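Local coordinates for uncharacterized protein (Methanothermobacter thermautotrophicus, PDB 1L1S) that is of unknown function but forms a three-chain assembly and belongs to the DsrE/DsrF-like family, whose relatives take part in sulfur metabolism, at residues 27-32 with 65-70; 98-103 with 108-113. All coordinates share one frame; numbering follows the deposited sequence.

Contact 1 of 2, residues 27-32 with 65-70; sequences NLMADL and QGVRFC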
ATOM      1  N   ASN A  27      -9.169  13.689   7.491  1.00 25.10           N
ATOM      2  CA  ASN A  27     -10.402  12.903   7.434  1.00 26.45           C
ATOM      3  C   ASN A  27     -10.425  11.924   8.604  1.00 27.20           C
ATOM      4  O   ASN A  27     -11.428  11.789   9.321  1.00 26.66           O
ATOM      5  CB  ASN A  27     -10.455  12.138   6.102  1.00 28.64           C
ATOM      6  CG  ASN A  27     -11.738  11.318   5.919  1.00 31.75           C
ATOM      7  OD1 ASN A  27     -12.234  11.167   4.798  1.00 33.47           O
ATOM      8  ND2 ASN A  27     -12.259  10.768   7.006  1.00 32.87           N
ATOM      9  N   LEU A  28      -9.297  11.252   8.792  1.00 26.21           N
ATOM     10  CA  LEU A  28      -9.149  10.275   9.841  1.00 26.96           C
ATOM     11  C   LEU A  28      -9.359  10.882  11.228  1.00 27.29           C
ATOM     12  O   LEU A  28     -10.053  10.305  12.057  1.00 25.98           O
ATOM     13  CB  LEU A  28      -7.771   9.630   9.730  1.00 27.03           C
ATOM     14  CG  LEU A  28      -7.540   8.357  10.528  1.00 28.14           C
ATOM     15  CD1 LEU A  28      -8.595   7.316  10.161  1.00 28.00           C
ATOM     16  CD2 LEU A  28      -6.148   7.830  10.234  1.00 27.25           C
HETATM   17  N   MSE A  29      -8.770  12.045  11.481  1.00 28.68           N
HETATM   18  CA  MSE A  29      -8.931  12.682  12.789  1.00 31.87           C
HETATM   19  C   MSE A  29     -10.376  13.080  13.101  1.00 31.52           C
HETATM   20  O   MSE A  29     -10.764  13.184  14.265  1.00 31.23           O
HETATM   21  CB  MSE A  29      -8.032  13.912  12.894  1.00 34.74           C
HETATM   22  CG  MSE A  29      -6.563  13.579  12.880  1.00 39.72           C
HETATM   23 SE   MSE A  29      -5.461  15.174  13.050  1.00 47.98          SE
HETATM   24  CE  MSE A  29      -5.982  16.129  11.455  1.00 43.96           C
ATOM     25  N   ALA A  30     -11.168  13.293  12.056  1.00 31.36           N
ATOM     26  CA  ALA A  30     -12.562  13.680  12.216  1.00 31.88           C
ATOM     27  C   ALA A  30     -13.528  12.490  12.287  1.00 32.11           C
ATOM     28  O   ALA A  30     -14.588  12.602  12.900  1.00 31.90           O
ATOM     29  CB  ALA A  30     -12.968  14.605  11.083  1.00 31.05           C
ATOM     30  N   ASP A  31     -13.163  11.359  11.675  1.00 32.50           N
ATOM     31  CA  ASP A  31     -14.030  10.174  11.667  1.00 33.31           C
ATOM     32  C   ASP A  31     -13.802   9.219  12.835  1.00 33.52           C
ATOM     33  O   ASP A  31     -14.665   8.401  13.151  1.00 33.85           O
ATOM     34  CB  ASP A  31     -13.874   9.399  10.350  1.00 34.19           C
ATOM     35  CG  ASP A  31     -14.954   8.332  10.167  1.00 35.75           C
ATOM     36  OD1 ASP A  31     -16.128   8.706   9.935  1.00 35.86           O
ATOM     37  OD2 ASP A  31     -14.632   7.123  10.263  1.00 35.96           O
ATOM     38  N   LEU A  32     -12.640   9.318  13.468  1.00 33.71           N
ATOM     39  CA  LEU A  32     -12.304   8.467  14.606  1.00 33.54           C
ATOM     40  C   LEU A  32     -12.227   9.292  15.881  1.00 33.88           C
ATOM     41  O   LEU A  32     -11.528  10.305  15.931  1.00 34.19           O
ATOM     42  CB  LEU A  32     -10.963   7.773  14.364  1.00 33.31           C
ATOM     43  CG  LEU A  32     -10.919   6.396  13.689  1.00 33.76           C
ATOM     44  CD1 LEU A  32     -12.042   6.231  12.674  1.00 34.02           C
ATOM     45  CD2 LEU A  32      -9.553   6.220  13.044  1.00 33.08           C
ATOM     46  N   GLN A  65      -1.469  19.395  15.856  1.00 29.86           N
ATOM     47  CA  GLN A  65      -2.648  18.631  16.224  1.00 30.10           C
ATOM     48  C   GLN A  65      -2.301  17.236  16.722  1.00 28.98           C
ATOM     49  O   GLN A  65      -3.184  16.412  16.960  1.00 29.90           O
ATOM     50  CB  GLN A  65      -3.608  18.566  15.038  1.00 32.46           C
ATOM     51  CG  GLN A  65      -4.119  19.939  14.638  1.00 34.98           C
ATOM     52  CD  GLN A  65      -4.839  19.936  13.306  1.00 36.82           C
ATOM     53  OE1 GLN A  65      -4.337  19.402  12.320  1.00 38.32           O
ATOM     54  NE2 GLN A  65      -6.015  20.551  13.267  1.00 38.50           N
ATOM     55  N   GLY A  66      -1.013  16.969  16.885  1.00 26.98           N
ATOM     56  CA  GLY A  66      -0.601  15.672  17.388  1.00 25.15           C
ATOM     57  C   GLY A  66      -0.055  14.695  16.368  1.00 24.19           C
ATOM     58  O   GLY A  66       0.354  13.591  16.730  1.00 23.79           O
ATOM     59  N   VAL A  67      -0.056  15.076  15.093  1.00 22.49           N
ATOM     60  CA  VAL A  67       0.465  14.199  14.049  1.00 20.17           C
ATOM     61  C   VAL A  67       1.994  14.239  14.045  1.00 20.42           C
ATOM     62  O   VAL A  67       2.605  15.310  13.986  1.00 18.68           O
ATOM     63  CB  VAL A  67      -0.029  14.617  12.634  1.00 19.19           C
ATOM     64  CG1 VAL A  67       0.532  13.653  11.583  1.00 18.31           C
ATOM     65  CG2 VAL A  67      -1.549  14.637  12.582  1.00 17.27           C
ATOM     66  N   ARG A  68       2.600  13.062  14.087  1.00 20.36           N
ATOM     67  CA  ARG A  68       4.044  12.944  14.079  1.00 20.41           C
ATOM     68  C   ARG A  68       4.594  12.568  12.691  1.00 21.40           C
ATOM     69  O   ARG A  68       4.336  11.473  12.177  1.00 19.74           O
ATOM     70  CB  ARG A  68       4.483  11.892  15.108  1.00 19.52           C
ATOM     71  CG  ARG A  68       5.984  11.738  15.230  1.00 20.21           C
ATOM     72  CD  ARG A  68       6.367  10.508  16.060  1.00 21.71           C
ATOM     73  NE  ARG A  68       7.813  10.428  16.262  1.00 20.44           N
ATOM     74  CZ  ARG A  68       8.473   9.306  16.529  1.00 22.07           C
ATOM     75  NH1 ARG A  68       7.817   8.157  16.621  1.00 19.99           N
ATOM     76  NH2 ARG A  68       9.788   9.334  16.719  1.00 21.62           N
ATOM     77  N   PHE A  69       5.351  13.478  12.089  1.00 21.38           N
ATOM     78  CA  PHE A  69       5.957  13.202  10.793  1.00 22.14           C
ATOM     79  C   PHE A  69       7.371  12.690  11.047  1.00 23.09           C
ATOM     80  O   PHE A  69       8.111  13.270  11.837  1.00 22.35           O
ATOM     81  CB  PHE A  69       5.995  14.463   9.929  1.00 21.11           C
ATOM     82  CG  PHE A  69       4.641  14.912   9.473  1.00 22.57           C
ATOM     83  CD1 PHE A  69       3.817  15.653  10.314  1.00 21.94           C
ATOM     84  CD2 PHE A  69       4.180  14.585   8.201  1.00 21.64           C
ATOM     85  CE1 PHE A  69       2.565  16.062   9.898  1.00 22.18           C
ATOM     86  CE2 PHE A  69       2.927  14.992   7.775  1.00 21.70           C
ATOM     87  CZ  PHE A  69       2.119  15.732   8.621  1.00 22.44           C
ATOM     88  N   CYS A  70       7.726  11.599  10.375  1.00 24.17           N
ATOM     89  CA  CYS A  70       9.025  10.955  10.525  1.00 25.73           C
ATOM     90  C   CYS A  70       9.796  10.870   9.214  1.00 26.19           C
ATOM     91  O   CYS A  70       9.274  10.392   8.212  1.00 26.29           O
ATOM     92  CB  CYS A  70       8.828   9.543  11.076  1.00 26.02           C
ATOM     93  SG  CYS A  70       7.758   9.473  12.537  1.00 29.62           S
TER
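M29, modelled as selenomethionine, reaches across from the last turns of helix 15-31 and lies at about a right angle to both V67 and Q65. Its CG stands anti to the carbonyl carbon (chi1 -66°) and the chain runs straight on through CG, carrying the selenium out to V67, where SE of M29 lies 4.0 Å from CG2 of V67. At chi3 the chain bends, so that the terminal methyl turns aside and meets the amide of Q65, with CE of M29 3.8 Å from OE1 of Q65. The methyl offers that oxygen no hydrogen bond, and OE1 of Q65, buried by this contact, has no polar partner in the model.

These three residues join helix 15-31 to the turn that follows helix 56-64, on one face of the parallel, five-stranded sheet of an alpha/beta fold, at the point where helix 56-64 gives way to strand 68-72. A Schellman motif ends that helix, with V67 N bonded to L62 O and G66 N to T63 O; G66 is its C-prime residue, at a positive phi of 103° where a side chain would collide with the carbonyl oxygen of Q65. The turn brings V67 over the sheet between L62 and V39, and M29 likewise touches L62 and I37. One residue on, R68 reaches helix 96-105 and forms salt bridges with E38 and D91. At the end of helix 15-31, D31 pairs with R102 of the second subunit.

Contact 2 of 2, residues 98-103 with 108-113; sequences GHIVRR and WAYIRP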
ATOM      1  N   GLY A  98      11.842   0.383   8.313  1.00 19.34           N
ATOM      2  CA  GLY A  98      12.012  -0.286   9.590  1.00 17.43           C
ATOM      3  C   GLY A  98      11.001   0.232  10.608  1.00 17.29           C
ATOM      4  O   GLY A  98      10.365  -0.548  11.305  1.00 17.58           O
ATOM      5  N   HIS A  99      10.846   1.548  10.693  1.00 16.94           N
ATOM      6  CA  HIS A  99       9.898   2.125  11.639  1.00 16.51           C
ATOM      7  C   HIS A  99       8.489   1.610  11.323  1.00 16.44           C
ATOM      8  O   HIS A  99       7.742   1.249  12.227  1.00 15.62           O
ATOM      9  CB  HIS A  99       9.919   3.656  11.582  1.00 16.63           C
ATOM     10  CG  HIS A  99       9.076   4.299  12.642  1.00 19.75           C
ATOM     11  ND1 HIS A  99       9.361   4.184  13.988  1.00 20.67           N
ATOM     12  CD2 HIS A  99       7.930   5.018  12.561  1.00 18.78           C
ATOM     13  CE1 HIS A  99       8.426   4.803  14.689  1.00 20.43           C
ATOM     14  NE2 HIS A  99       7.547   5.318  13.847  1.00 20.23           N
ATOM     15  N   ILE A 100       8.139   1.569  10.038  1.00 16.15           N
ATOM     16  CA  ILE A 100       6.827   1.074   9.625  1.00 15.89           C
ATOM     17  C   ILE A 100       6.643  -0.388  10.052  1.00 15.99           C
ATOM     18  O   ILE A 100       5.594  -0.760  10.581  1.00 15.56           O
ATOM     19  CB  ILE A 100       6.642   1.185   8.096  1.00 15.92           C
ATOM     20  CG1 ILE A 100       6.595   2.658   7.676  1.00 15.08           C
ATOM     21  CG2 ILE A 100       5.345   0.503   7.667  1.00 15.76           C
ATOM     22  CD1 ILE A 100       6.503   2.863   6.139  1.00 14.90           C
ATOM     23  N   VAL A 101       7.669  -1.208   9.855  1.00 15.81           N
ATOM     24  CA  VAL A 101       7.573  -2.608  10.238  1.00 16.86           C
ATOM     25  C   VAL A 101       7.450  -2.754  11.749  1.00 17.99           C
ATOM     26  O   VAL A 101       6.661  -3.565  12.239  1.00 18.84           O
ATOM     27  CB  VAL A 101       8.784  -3.432   9.716  1.00 17.50           C
ATOM     28  CG1 VAL A 101       8.802  -4.818  10.364  1.00 16.86           C
ATOM     29  CG2 VAL A 101       8.688  -3.578   8.193  1.00 16.54           C
ATOM     30  N   ARG A 102       8.211  -1.964  12.495  1.00 18.48           N
ATOM     31  CA  ARG A 102       8.130  -2.032  13.955  1.00 19.16           C
ATOM     32  C   ARG A 102       6.720  -1.641  14.400  1.00 18.34           C
ATOM     33  O   ARG A 102       6.115  -2.289  15.238  1.00 17.36           O
ATOM     34  CB  ARG A 102       9.133  -1.073  14.603  1.00 19.40           C
ATOM     35  CG  ARG A 102      10.595  -1.436  14.380  1.00 21.81           C
ATOM     36  CD  ARG A 102      11.486  -0.681  15.354  1.00 22.38           C
ATOM     37  NE  ARG A 102      12.871  -1.137  15.268  1.00 25.64           N
ATOM     38  CZ  ARG A 102      13.757  -0.694  14.380  1.00 25.44           C
ATOM     39  NH1 ARG A 102      13.412   0.231  13.497  1.00 25.66           N
ATOM     40  NH2 ARG A 102      14.986  -1.187  14.372  1.00 26.48           N
ATOM     41  N   ARG A 103       6.215  -0.559  13.823  1.00 18.16           N
ATOM     42  CA  ARG A 103       4.894  -0.068  14.168  1.00 19.02           C
ATOM     43  C   ARG A 103       3.821  -1.122  13.880  1.00 17.83           C
ATOM     44  O   ARG A 103       2.997  -1.429  14.737  1.00 17.27           O
ATOM     45  CB  ARG A 103       4.618   1.214  13.390  1.00 19.19           C
ATOM     46  CG  ARG A 103       3.991   2.305  14.203  1.00 23.65           C
ATOM     47  CD  ARG A 103       4.982   3.284  14.857  1.00 22.90           C
ATOM     48  NE  ARG A 103       5.442   2.864  16.168  1.00 22.58           N
ATOM     49  CZ  ARG A 103       5.908   3.687  17.111  1.00 22.90           C
ATOM     50  NH1 ARG A 103       5.975   4.995  16.917  1.00 23.30           N
ATOM     51  NH2 ARG A 103       6.338   3.193  18.256  1.00 21.69           N
ATOM     52  N   TRP A 108      -0.042  -1.374  15.108  1.00 17.80           N
ATOM     53  CA  TRP A 108      -0.550  -0.211  14.391  1.00 16.21           C
ATOM     54  C   TRP A 108      -1.105  -0.600  13.018  1.00 15.04           C
ATOM     55  O   TRP A 108      -0.625  -1.535  12.386  1.00 13.94           O
ATOM     56  CB  TRP A 108       0.567   0.822  14.189  1.00 16.74           C
ATOM     57  CG  TRP A 108       1.074   1.475  15.445  1.00 17.34           C
ATOM     58  CD1 TRP A 108       1.534   0.853  16.580  1.00 15.90           C
ATOM     59  CD2 TRP A 108       1.229   2.883  15.670  1.00 17.04           C
ATOM     60  NE1 TRP A 108       1.961   1.789  17.488  1.00 16.04           N
ATOM     61  CE2 TRP A 108       1.791   3.041  16.958  1.00 16.39           C
ATOM     62  CE3 TRP A 108       0.951   4.028  14.903  1.00 17.02           C
ATOM     63  CZ2 TRP A 108       2.083   4.305  17.504  1.00 16.59           C
ATOM     64  CZ3 TRP A 108       1.235   5.288  15.445  1.00 16.24           C
ATOM     65  CH2 TRP A 108       1.801   5.411  16.739  1.00 16.05           C
ATOM     66  N   ALA A 109      -2.112   0.135  12.557  1.00 14.41           N
ATOM     67  CA  ALA A 109      -2.694  -0.106  11.249  1.00 13.74           C
ATOM     68  C   ALA A 109      -1.792   0.613  10.221  1.00 14.11           C
ATOM     69  O   ALA A 109      -1.070   1.549  10.561  1.00 14.18           O
ATOM     70  CB  ALA A 109      -4.101   0.442  11.199  1.00 13.19           C
ATOM     71  N   TYR A 110      -1.844   0.171   8.972  1.00 12.57           N
ATOM     72  CA  TYR A 110      -1.010   0.738   7.935  1.00 12.84           C
ATOM     73  C   TYR A 110      -1.821   1.263   6.764  1.00 12.55           C
ATOM     74  O   TYR A 110      -2.704   0.577   6.245  1.00 13.28           O
ATOM     75  CB  TYR A 110      -0.028  -0.353   7.487  1.00 13.57           C
ATOM     76  CG  TYR A 110       0.795  -0.090   6.243  1.00 13.15           C
ATOM     77  CD1 TYR A 110       1.878   0.790   6.261  1.00 12.46           C
ATOM     78  CD2 TYR A 110       0.537  -0.796   5.060  1.00 11.95           C
ATOM     79  CE1 TYR A 110       2.700   0.954   5.125  1.00 12.83           C
ATOM     80  CE2 TYR A 110       1.342  -0.638   3.924  1.00 12.64           C
ATOM     81  CZ  TYR A 110       2.423   0.232   3.963  1.00 13.78           C
ATOM     82  OH  TYR A 110       3.232   0.361   2.856  1.00 14.52           O
ATOM     83  N   ILE A 111      -1.526   2.489   6.353  1.00 12.53           N
ATOM     84  CA  ILE A 111      -2.219   3.084   5.216  1.00 11.57           C
ATOM     85  C   ILE A 111      -1.208   3.647   4.222  1.00 12.41           C
ATOM     86  O   ILE A 111      -0.359   4.452   4.580  1.00 11.90           O
ATOM     87  CB  ILE A 111      -3.157   4.236   5.646  1.00 11.10           C
ATOM     88  CG1 ILE A 111      -4.209   3.729   6.636  1.00 12.34           C
ATOM     89  CG2 ILE A 111      -3.829   4.828   4.433  1.00 11.02           C
ATOM     90  CD1 ILE A 111      -5.113   2.670   6.069  1.00 13.61           C
ATOM     91  N   ARG A 112      -1.330   3.241   2.964  1.00 13.60           N
ATOM     92  CA  ARG A 112      -0.436   3.706   1.915  1.00 14.84           C
ATOM     93  C   ARG A 112      -1.282   4.420   0.846  1.00 14.52           C
ATOM     94  O   ARG A 112      -1.777   3.808  -0.088  1.00 13.89           O
ATOM     95  CB  ARG A 112       0.318   2.494   1.346  1.00 16.14           C
ATOM     96  CG  ARG A 112       1.588   2.809   0.542  1.00 19.46           C
ATOM     97  CD  ARG A 112       1.269   3.297  -0.853  1.00 20.64           C
ATOM     98  NE  ARG A 112       2.470   3.386  -1.679  1.00 22.99           N
ATOM     99  CZ  ARG A 112       2.545   4.070  -2.817  1.00 22.73           C
ATOM    100  NH1 ARG A 112       1.485   4.731  -3.260  1.00 23.54           N
ATOM    101  NH2 ARG A 112       3.678   4.093  -3.510  1.00 22.05           N
ATOM    102  N   PRO A 113      -1.476   5.739   0.996  1.00 16.07           N
ATOM    103  CA  PRO A 113      -2.278   6.478   0.017  1.00 17.08           C
ATOM    104  C   PRO A 113      -1.656   6.468  -1.371  1.00 18.22           C
ATOM    105  O   PRO A 113      -2.393   6.403  -2.350  1.00 20.44           O
ATOM    106  CB  PRO A 113      -2.345   7.888   0.603  1.00 18.20           C
ATOM    107  CG  PRO A 113      -2.093   7.674   2.073  1.00 16.80           C
ATOM    108  CD  PRO A 113      -1.006   6.639   2.058  1.00 16.21           C
TER
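R103 and W108 lie side by side where helix 96-105 returns to the edge strand 109-111, the short final strand in the parallel sheet of an alpha/beta fold, through a connection of three residues. One hydrogen bond crosses between the backbones: W108 N donates to R103 O at 3.1 Å, with an N-H...O angle of 158°.

The stacking interactions lie next to it. Bends at chi2 (92°) and chi3 fold the R103 chain along the indole, and its guanidinium lies flat on W108, the planes 3° apart and the centres 4.5 Å apart. Nearer the backbone, CG of R103 makes a CH-pi contact over the five-membered ring, 3.3 Å from its centroid, and the approach of CG to CD2 of W108, 3.2 Å, is tight. The charge is met beyond the ring, where NH1 of R103 forms a salt bridge with E38 and NH2 with E106, so that the stack and two carboxylates together would fix the group's rotation. Were W108 replaced by an alanine, the arginine would probably lose the flat surface beneath its CG and guanidinium and be freer to swing about its bent chain.

The apolar part of the contact belongs to I100 and Y110. CG2 of I100, anti to its own backbone N, is the branch turned to the tyrosine. The hydroxyl of Y110 is engaged by H9 ND1 and by R112 N of the third subunit, and the side chain packs on Y110 of both other subunits, consistent with a place near the centre of the trimer. CG2 of I100 lies 3.7 Å from CE1 of Y110 and 3.8 Å from CD1 of Y110, an oblique approach.

In the fold
From the N terminus, strand 4-10 leads into helix 15-31, and contact 1 closes the first loop, taking in strand 35-41 and helix 56-64 before strand 68-72. Contact 2 follows in series, a short closure from helix 96-105 to strand 109-111, which lies beside strand 4-10 and so brings the end of the chain back to its start. The loops neither nest nor cross. Contact 1 joins helix 15-31 to the turn after helix 56-64 on one face of the sheet; contact 2 ties the helix on the other. R68 approaches R103 and H99, with E38 salt-bridged to both arginines and hydrogen-bonded to the histidine, and both contacts reach the second subunit.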